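Terminase small subunit (Thermus phage G20c, PDB 6EJQ) probably recognises the packaging initiation site on viral DNA, regulates the ATPase of the large terminase subunit and forms a nine-membered ring. Local coordinates at residues V12-Y16 with V45-R50; P22-A26 with T38-L43. One frame throughout, in Å; residues are numbered along the deposited sequence.

Contact 1 (V12-Y16 with V45-R50); sequences VLKLY and VLAEAR
Arg-50 NH2 lies 3.3 Å from Tyr-16 OH and equally near the ring carbon CZ. The two residues close one end of a helix-helix contact in the helix-turn-helix domain, where helix 4-17 packs across helix 39-53. The short segment axes are nearly perpendicular, at 93°, and approach to 10.0 Å. The guanidinium plane stands 86° from the Tyr-16 ring, and it is the guanidinium edge that meets the ring. The group is therefore not stacked on the phenol. The Arg-50 chain runs extended from CG to NE, which carries the charged end over to Tyr-16. Arg-50 NE makes a weak hydrogen bond to Gln-68 OE1 of a neighbouring subunit.

The middle of the contact is apolar. Leu-46 is its central side chain and reaches helix 4-17 with both methyl branches. Leu-46 CD2 presses on Tyr-16 CB at 3.4 Å and also touches the CA of Leu-13. Leu-46 CD1 meets Tyr-16 CD1 at 3.7 Å, obliquely to the ring. The Tyr-16 ring is placed for this by its first torsion, with CG anti to the backbone N (chi1 176°).

Val-12 extends the apolar strip toward the start of the 45-50 segment. Its CG1 touches both Leu-46 CD2 and Val-45 CG1. Leu-13 turns its CD1 to the small side chain of Ala-49, and the same leucine packs on Glu-71 of the neighbouring subunit. At the Val-45 end, CG1 of that residue is 3.6 Å from Val-12 CG1 and 3.8 Å from Val-12 CB.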
loop_
_atom_site.group_PDB
_atom_site.type_symbol
_atom_site.label_atom_id
_atom_site.label_comp_id
_atom_site.label_asym_id
_atom_site.label_seq_id
_atom_site.Cartn_x
_atom_site.Cartn_y
_atom_site.Cartn_z
ATOM N N VAL B 12 4.778 -6.587 39.445
ATOM C CA VAL B 12 6.065 -7.208 39.110
ATOM C C VAL B 12 6.049 -7.620 37.644
ATOM O O VAL B 12 6.975 -7.306 36.896
ATOM C CB VAL B 12 6.362 -8.454 39.983
ATOM C CG1 VAL B 12 7.501 -9.307 39.410
ATOM C CG2 VAL B 12 6.702 -8.040 41.404
ATOM N N LEU B 13 5.004 -8.351 37.269
ATOM C CA LEU B 13 4.801 -8.814 35.896
ATOM C C LEU B 13 4.692 -7.646 34.902
ATOM O O LEU B 13 5.317 -7.674 33.845
ATOM C CB LEU B 13 3.537 -9.684 35.815
ATOM C CG LEU B 13 3.160 -10.299 34.466
ATOM C CD1 LEU B 13 4.282 -11.171 33.928
ATOM C CD2 LEU B 13 1.889 -11.107 34.621
ATOM N N LYS B 14 3.916 -6.626 35.266
ATOM C CA LYS B 14 3.730 -5.445 34.434
ATOM C C LYS B 14 5.063 -4.789 34.115
ATOM O O LYS B 14 5.376 -4.563 32.951
ATOM C CB LYS B 14 2.819 -4.430 35.117
ATOM C CG LYS B 14 2.476 -3.229 34.251
ATOM C CD LYS B 14 1.620 -2.217 34.998
ATOM C CE LYS B 14 1.366 -0.987 34.143
ATOM N NZ LYS B 14 0.798 0.159 34.907
ATOM N N LEU B 15 5.848 -4.495 35.148
ATOM C CA LEU B 15 7.115 -3.798 34.957
ATOM C C LEU B 15 8.082 -4.637 34.128
ATOM O O LEU B 15 8.796 -4.100 33.284
ATOM C CB LEU B 15 7.741 -3.414 36.293
ATOM C CG LEU B 15 6.981 -2.379 37.122
ATOM C CD1 LEU B 15 7.631 -2.239 38.496
ATOM C CD2 LEU B 15 6.919 -1.033 36.421
ATOM N N TYR B 16 8.087 -5.947 34.354
ATOM C CA TYR B 16 8.862 -6.848 33.521
ATOM C C TYR B 16 8.451 -6.735 32.037
ATOM O O TYR B 16 9.313 -6.644 31.168
ATOM C CB TYR B 16 8.744 -8.298 33.996
ATOM C CG TYR B 16 9.466 -9.246 33.075
ATOM C CD1 TYR B 16 10.863 -9.300 33.059
ATOM C CD2 TYR B 16 8.762 -10.056 32.182
ATOM C CE1 TYR B 16 11.539 -10.153 32.196
ATOM C CE2 TYR B 16 9.424 -10.905 31.310
ATOM C CZ TYR B 16 10.809 -10.949 31.317
ATOM O OH TYR B 16 11.457 -11.803 30.450
ATOM N N VAL B 45 8.831 -14.600 41.410
ATOM C CA VAL B 45 7.501 -14.080 41.119
ATOM C C VAL B 45 7.236 -14.133 39.614
ATOM O O VAL B 45 6.158 -14.560 39.197
ATOM C CB VAL B 45 7.306 -12.643 41.657
ATOM C CG1 VAL B 45 5.987 -12.041 41.177
ATOM C CG2 VAL B 45 7.356 -12.633 43.187
ATOM N N LEU B 46 8.221 -13.725 38.810
ATOM C CA LEU B 46 8.081 -13.800 37.356
ATOM C C LEU B 46 7.938 -15.240 36.873
ATOM O O LEU B 46 7.094 -15.520 36.024
ATOM C CB LEU B 46 9.241 -13.111 36.639
ATOM C CG LEU B 46 9.300 -11.595 36.794
ATOM C CD1 LEU B 46 10.628 -11.075 36.265
ATOM C CD2 LEU B 46 8.148 -10.896 36.093
ATOM N N ALA B 47 8.731 -16.143 37.449
ATOM C CA ALA B 47 8.650 -17.572 37.133
ATOM C C ALA B 47 7.287 -18.158 37.470
ATOM O O ALA B 47 6.737 -18.921 36.671
ATOM C CB ALA B 47 9.749 -18.350 37.845
ATOM N N GLU B 48 6.743 -17.802 38.637
ATOM C CA GLU B 48 5.387 -18.244 39.017
ATOM C C GLU B 48 4.318 -17.677 38.086
ATOM O O GLU B 48 3.413 -18.396 37.670
ATOM C CB GLU B 48 5.041 -17.865 40.468
ATOM C CG GLU B 48 5.767 -18.655 41.550
ATOM C CD GLU B 48 5.563 -20.161 41.466
ATOM O OE1 GLU B 48 4.405 -20.623 41.456
ATOM O OE2 GLU B 48 6.577 -20.885 41.418
ATOM N N ALA B 49 4.423 -16.386 37.779
ATOM C CA ALA B 49 3.517 -15.738 36.822
ATOM C C ALA B 49 3.564 -16.397 35.426
ATOM O O ALA B 49 2.519 -16.575 34.803
ATOM C CB ALA B 49 3.811 -14.249 36.725
ATOM N N ARG B 50 4.757 -16.775 34.959
ATOM C CA ARG B 50 4.898 -17.498 33.682
ATOM C C ARG B 50 4.124 -18.802 33.660
ATOM O O ARG B 50 3.458 -19.107 32.672
ATOM C CB ARG B 50 6.365 -17.777 33.338
ATOM C CG ARG B 50 7.090 -16.543 32.862
ATOM C CD ARG B 50 8.438 -16.830 32.231
ATOM N NE ARG B 50 9.174 -15.565 32.156
ATOM C CZ ARG B 50 10.054 -15.105 33.056
ATOM N NH1 ARG B 50 10.409 -15.814 34.137
ATOM N NH2 ARG B 50 10.611 -13.914 32.850
#

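Contact 2 (P22-A26 with T38-L43); sequences PSEIA and TEEEVL
Val-42 and Ala-26 form the buried, interlocking part of this contact, where helix 22-33 meets the start of helix 39-53. These are the second and third helices of the helix-turn-helix domain. Their short segments cross at 106°, with axes 8.3 Å apart. Val-42 points at helix 22-33 and divides its two methyls between neighbours. Val-42 CG2 sits 3.8 Å from Ala-26 CB. Val-42 CG1, placed anti to the backbone N (chi1 166°), touches Pro-22 O and Pro-22 CB and lies 3.9 Å from Ile-25 CG2. The small Ala-26 side chain lets the backbone of the other segment come close, and its CB is 3.7 Å from Thr-38 C. This buried side also faces helix 4-17.

The solvent side is close at one point but open and partly charged. Glu-39 lays its aliphatic part against Ser-23, with CG 3.5 Å from Ser-23 CA. The carboxylate continues past Ser-23 CB and Pro-22 CB, with no hydrogen bond to the other segment. Leu-43 adds one apolar touch at the rim, its CD2 meeting Pro-22 CG at 3.9 Å.

No hydrogen bond joins the two segments. The notable polar bond is local to the start of helix 39-53. Thr-38 holds the N-cap position there, its CB directed away from helix 22-33. Thr-38 OG1 accepts from Glu-41 N at 3.2 Å, with an N-H...O angle of 158°.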
loop_
_atom_site.group_PDB
_atom_site.type_symbol
_atom_site.label_atom_id
_atom_site.label_comp_id
_atom_site.label_asym_id
_atom_site.label_seq_id
_atom_site.Cartn_x
_atom_site.Cartn_y
_atom_site.Cartn_z
ATOM N N PRO B 22 14.733 -7.162 36.378
ATOM C CA PRO B 22 14.350 -7.637 37.711
ATOM C C PRO B 22 14.920 -6.835 38.886
ATOM O O PRO B 22 14.200 -6.596 39.848
ATOM C CB PRO B 22 14.867 -9.076 37.722
ATOM C CG PRO B 22 14.720 -9.511 36.301
ATOM C CD PRO B 22 15.084 -8.292 35.493
ATOM N N SER B 23 16.177 -6.400 38.795
ATOM C CA SER B 23 16.796 -5.595 39.860
ATOM C C SER B 23 16.122 -4.236 40.033
ATOM O O SER B 23 15.935 -3.781 41.159
ATOM C CB SER B 23 18.297 -5.396 39.608
ATOM O OG SER B 23 18.528 -4.673 38.407
ATOM N N GLU B 24 15.769 -3.589 38.924
ATOM C CA GLU B 24 15.035 -2.315 38.967
ATOM C C GLU B 24 13.632 -2.501 39.527
ATOM O O GLU B 24 13.132 -1.636 40.239
ATOM C CB GLU B 24 14.919 -1.688 37.573
ATOM C CG GLU B 24 16.225 -1.210 36.966
ATOM C CD GLU B 24 16.012 -0.569 35.608
ATOM O OE1 GLU B 24 15.736 -1.314 34.635
ATOM O OE2 GLU B 24 16.105 0.675 35.520
ATOM N N ILE B 25 12.998 -3.616 39.174
ATOM C CA ILE B 25 11.654 -3.943 39.648
ATOM C C ILE B 25 11.680 -4.112 41.162
ATOM O O ILE B 25 10.793 -3.624 41.859
ATOM C CB ILE B 25 11.109 -5.244 39.008
ATOM C CG1 ILE B 25 10.869 -5.045 37.504
ATOM C CG2 ILE B 25 9.816 -5.685 39.692
ATOM C CD1 ILE B 25 10.529 -6.322 36.762
ATOM N N ALA B 26 12.701 -4.816 41.647
ATOM C CA ALA B 26 12.907 -5.019 43.072
ATOM C C ALA B 26 13.101 -3.702 43.821
ATOM O O ALA B 26 12.428 -3.456 44.816
ATOM C CB ALA B 26 14.093 -5.935 43.300
ATOM N N THR B 38 14.129 -8.475 46.987
ATOM C CA THR B 38 15.387 -8.784 46.325
ATOM C C THR B 38 15.138 -9.141 44.861
ATOM O O THR B 38 14.020 -9.508 44.492
ATOM C CB THR B 38 16.095 -9.975 47.016
ATOM O OG1 THR B 38 15.260 -11.140 46.973
ATOM C CG2 THR B 38 16.417 -9.646 48.475
ATOM N N GLU B 39 16.182 -9.030 44.037
ATOM C CA GLU B 39 16.181 -9.606 42.685
ATOM C C GLU B 39 15.596 -11.016 42.691
ATOM O O GLU B 39 14.720 -11.323 41.885
ATOM C CB GLU B 39 17.602 -9.680 42.091
ATOM C CG GLU B 39 17.903 -8.712 40.952
ATOM C CD GLU B 39 18.932 -9.269 39.968
ATOM O OE1 GLU B 39 18.561 -10.119 39.130
ATOM O OE2 GLU B 39 20.112 -8.860 40.031
ATOM N N GLU B 40 16.082 -11.853 43.610
ATOM C CA GLU B 40 15.748 -13.287 43.635
ATOM C C GLU B 40 14.266 -13.533 43.853
ATOM O O GLU B 40 13.703 -14.435 43.247
ATOM C CB GLU B 40 16.567 -14.057 44.695
ATOM C CG GLU B 40 17.949 -14.512 44.223
ATOM C CD GLU B 40 18.867 -13.362 43.806
ATOM O OE1 GLU B 40 19.616 -13.537 42.816
ATOM O OE2 GLU B 40 18.838 -12.280 44.450
ATOM N N GLU B 41 13.642 -12.731 44.713
ATOM C CA GLU B 41 12.201 -12.819 44.913
ATOM C C GLU B 41 11.458 -12.434 43.628
ATOM O O GLU B 41 10.533 -13.122 43.238
ATOM C CB GLU B 41 11.740 -11.945 46.074
ATOM C CG GLU B 41 10.302 -12.233 46.491
ATOM C CD GLU B 41 9.754 -11.228 47.473
ATOM O OE1 GLU B 41 10.554 -10.655 48.231
ATOM O OE2 GLU B 41 8.520 -11.010 47.498
ATOM N N VAL B 42 11.878 -11.346 42.984
ATOM C CA VAL B 42 11.243 -10.869 41.750
ATOM C C VAL B 42 11.311 -11.948 40.679
ATOM O O VAL B 42 10.319 -12.201 39.999
ATOM C CB VAL B 42 11.849 -9.525 41.253
ATOM C CG1 VAL B 42 11.437 -9.216 39.816
ATOM C CG2 VAL B 42 11.413 -8.390 42.162
ATOM N N LEU B 43 12.467 -12.594 40.564
ATOM C CA LEU B 43 12.665 -13.696 39.615
ATOM C C LEU B 43 11.723 -14.865 39.864
ATOM O O LEU B 43 11.187 -15.439 38.917
ATOM C CB LEU B 43 14.122 -14.188 39.639
ATOM C CG LEU B 43 15.146 -13.286 38.950
ATOM C CD1 LEU B 43 16.555 -13.775 39.248
ATOM C CD2 LEU B 43 14.912 -13.231 37.442
#

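How the contacts relate
Both contacts hold helix 39-53, which packs on helix 22-33 with its first turns and on helix 4-17 further along. Contact 2 is nested in the chain loop that contact 1 closes, and their centres are 10 Å apart. They merge into one apolar core: Leu-15 CB packs 3.7 Å from Ile-25 CG1, and Val-12 CG1 lies 4.0 Å from Val-42 CG1. Their outer parts differ. Contact 1 has no exposed touching residue, and a neighbouring subunit reaches its Leu-13, Tyr-16 and Arg-50. Contact 2 touches no other subunit; its rim has the acidic Glu-39 and a capped helix start.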